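Long-range contact in plu4264 (PDB 4MV2), which is a cupin protein of unknown function that binds a nickel ion in the crystal and may be a metal-dependent enzyme: residues G35-I40 / T104-K109. Residues are numbered along the deposited sequence; the frame is centred on the assembly and turned at random. Where two conformers were deposited one is given.
Sequences GGAWCI and TIWWDK
The indole of Trp106 lies flat over the backbone of Gly35 and Gly36 on the neighbouring antiparallel strand. Its CG sits between the backbone N and the carbonyl carbon (chi1 66°), which swings the ring across to the other strand. Gly35 CA makes a CH-pi contact over the five-membered ring, 4.0 Å from its centroid. Farther along, Trp106 CZ3 comes to 3.4 Å from Gly36 C. The ring rests directly on this backbone, with Gly35 C 3.7 Å from the ring plane, over its centre. Ala37 CB continues the same face, with Trp106 CZ3 and Thr104 CG2 each 4.1 Å from it. Thr104 CG2 also meets Cys39 SG at 4.0 Å.

Beneath the ring, Gly35 and Trp106 form a hydrogen-bonded pair. Gly35 N to Trp106 O is 2.9 Å and Trp106 N to Gly35 O 3.0 Å. Ala37 and Thr104 form a second such pair. On the opposite face, Ile105 packs against Ile105 of the second subunit.

Thr104 OG1, anti to the backbone N (chi1 177°), hydrogen-bonds Glu56, a nickel ligand. The threonine thus splits its roles: its methyl packs on the sheet face against Ala37 and Cys39 of the next strand, while its hydroxyl probably helps position a metal ligand in the cupin barrel.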
loop_
_atom_site.group_PDB
_atom_site.type_symbol
_atom_site.label_atom_id
_atom_site.label_comp_id
_atom_site.label_asym_id
_atom_site.label_seq_id
_atom_site.Cartn_x
_atom_site.Cartn_y
_atom_site.Cartn_z
ATOM N N GLY A 35 -7.697 -6.262 2.121
ATOM C CA GLY A 35 -7.238 -6.873 0.902
ATOM C C GLY A 35 -6.434 -5.837 0.129
ATOM O O GLY A 35 -6.469 -4.652 0.418
ATOM N N GLY A 36 -5.706 -6.294 -0.885
ATOM C CA GLY A 36 -4.900 -5.368 -1.686
ATOM C C GLY A 36 -4.584 -5.901 -3.056
ATOM O O GLY A 36 -4.704 -7.079 -3.321
ATOM N N ALA A 37 -4.149 -4.998 -3.919
ATOM C CA ALA A 37 -3.639 -5.399 -5.226
ATOM C C ALA A 37 -2.757 -4.325 -5.819
ATOM O O ALA A 37 -3.036 -3.145 -5.717
ATOM C CB ALA A 37 -4.758 -5.697 -6.177
ATOM N N TRP A 38 -1.702 -4.778 -6.475
ATOM C CA TRP A 38 -0.917 -3.909 -7.358
ATOM C C TRP A 38 -1.616 -3.915 -8.721
ATOM O O TRP A 38 -1.809 -4.977 -9.317
ATOM C CB TRP A 38 0.517 -4.434 -7.527
ATOM C CG TRP A 38 1.453 -3.503 -8.258
ATOM C CD1 TRP A 38 1.351 -3.060 -9.564
ATOM C CD2 TRP A 38 2.634 -2.910 -7.733
ATOM N NE1 TRP A 38 2.408 -2.248 -9.858
ATOM C CE2 TRP A 38 3.198 -2.123 -8.751
ATOM C CE3 TRP A 38 3.266 -2.968 -6.490
ATOM C CZ2 TRP A 38 4.375 -1.421 -8.576
ATOM C CZ3 TRP A 38 4.414 -2.270 -6.298
ATOM C CH2 TRP A 38 4.980 -1.506 -7.340
ATOM N N CYS A 39 -1.939 -2.730 -9.234
ATOM C CA CYS A 39 -2.710 -2.593 -10.461
ATOM C C CYS A 39 -1.969 -1.736 -11.473
ATOM O O CYS A 39 -1.336 -0.739 -11.133
ATOM C CB CYS A 39 -4.022 -1.890 -10.141
ATOM S SG CYS A 39 -5.088 -2.810 -8.999
ATOM N N ILE A 40 -2.093 -2.141 -12.722
ATOM C CA ILE A 40 -1.540 -1.398 -13.847
ATOM C C ILE A 40 -2.622 -1.156 -14.858
ATOM O O ILE A 40 -3.277 -2.087 -15.354
ATOM C CB ILE A 40 -0.360 -2.112 -14.555
ATOM C CG1 ILE A 40 0.749 -2.473 -13.583
ATOM C CG2 ILE A 40 0.163 -1.186 -15.665
ATOM C CD1 ILE A 40 1.841 -3.337 -14.215
ATOM N N THR A 104 -4.030 -0.687 -4.546
ATOM C CA THR A 104 -5.311 -0.488 -3.867
ATOM C C THR A 104 -5.355 -1.368 -2.626
ATOM O O THR A 104 -4.899 -2.493 -2.623
ATOM C CB THR A 104 -6.521 -0.741 -4.750
ATOM O OG1 THR A 104 -7.658 -0.567 -3.937
ATOM C CG2 THR A 104 -6.530 -2.106 -5.389
ATOM N N ILE A 105 -5.878 -0.790 -1.560
ATOM C CA ILE A 105 -6.157 -1.472 -0.312
ATOM C C ILE A 105 -7.630 -1.255 -0.005
ATOM O O ILE A 105 -8.097 -0.142 -0.011
ATOM C CB ILE A 105 -5.273 -0.944 0.842
ATOM C CG1 ILE A 105 -3.795 -1.174 0.515
ATOM C CG2 ILE A 105 -5.675 -1.600 2.159
ATOM C CD1 ILE A 105 -2.850 -0.564 1.506
ATOM N N TRP A 106 -8.347 -2.332 0.297
ATOM C CA TRP A 106 -9.783 -2.258 0.589
ATOM C C TRP A 106 -10.087 -3.015 1.873
ATOM O O TRP A 106 -9.373 -3.940 2.244
ATOM C CB TRP A 106 -10.605 -2.774 -0.596
ATOM C CG TRP A 106 -10.454 -4.216 -0.916
ATOM C CD1 TRP A 106 -11.194 -5.236 -0.420
ATOM C CD2 TRP A 106 -9.542 -4.806 -1.847
ATOM N NE1 TRP A 106 -10.794 -6.413 -0.947
ATOM C CE2 TRP A 106 -9.794 -6.182 -1.849
ATOM C CE3 TRP A 106 -8.550 -4.302 -2.688
ATOM C CZ2 TRP A 106 -9.088 -7.068 -2.638
ATOM C CZ3 TRP A 106 -7.851 -5.182 -3.465
ATOM C CH2 TRP A 106 -8.122 -6.556 -3.434
ATOM N N TRP A 107 -11.143 -2.604 2.554
ATOM C CA TRP A 107 -11.462 -3.166 3.872
ATOM C C TRP A 107 -12.894 -2.849 4.217
ATOM O O TRP A 107 -13.504 -1.945 3.656
ATOM C CB TRP A 107 -10.508 -2.652 4.978
ATOM C CG TRP A 107 -10.633 -1.186 5.263
ATOM C CD1 TRP A 107 -11.347 -0.605 6.279
ATOM C CD2 TRP A 107 -10.023 -0.095 4.525
ATOM N NE1 TRP A 107 -11.230 0.745 6.223
ATOM C CE2 TRP A 107 -10.421 1.099 5.167
ATOM C CE3 TRP A 107 -9.211 -0.010 3.377
ATOM C CZ2 TRP A 107 -10.046 2.363 4.698
ATOM C CZ3 TRP A 107 -8.824 1.252 2.936
ATOM C CH2 TRP A 107 -9.255 2.409 3.577
ATOM N N ASP A 108 -13.417 -3.603 5.185
ATOM C CA ASP A 108 -14.758 -3.376 5.696
ATOM C C ASP A 108 -14.884 -4.054 7.031
ATOM O O ASP A 108 -13.941 -4.581 7.583
ATOM C CB ASP A 108 -15.830 -3.788 4.678
ATOM C CG ASP A 108 -15.864 -5.277 4.359
ATOM O OD1 ASP A 108 -15.019 -6.062 4.779
ATOM O OD2 ASP A 108 -16.830 -5.667 3.653
ATOM N N LYS A 109 -16.086 -3.984 7.580
ATOM C CA LYS A 109 -16.362 -4.643 8.877
ATOM C C LYS A 109 -16.064 -6.117 8.805
ATOM O O LYS A 109 -15.411 -6.665 9.709
ATOM C CB LYS A 109 -17.820 -4.435 9.260
ATOM C CG LYS A 109 -18.105 -3.018 9.713
ATOM C CD LYS A 109 -19.597 -2.778 9.981
ATOM C CE LYS A 109 -20.408 -2.696 8.688
ATOM N NZ LYS A 109 -21.872 -2.690 8.972
#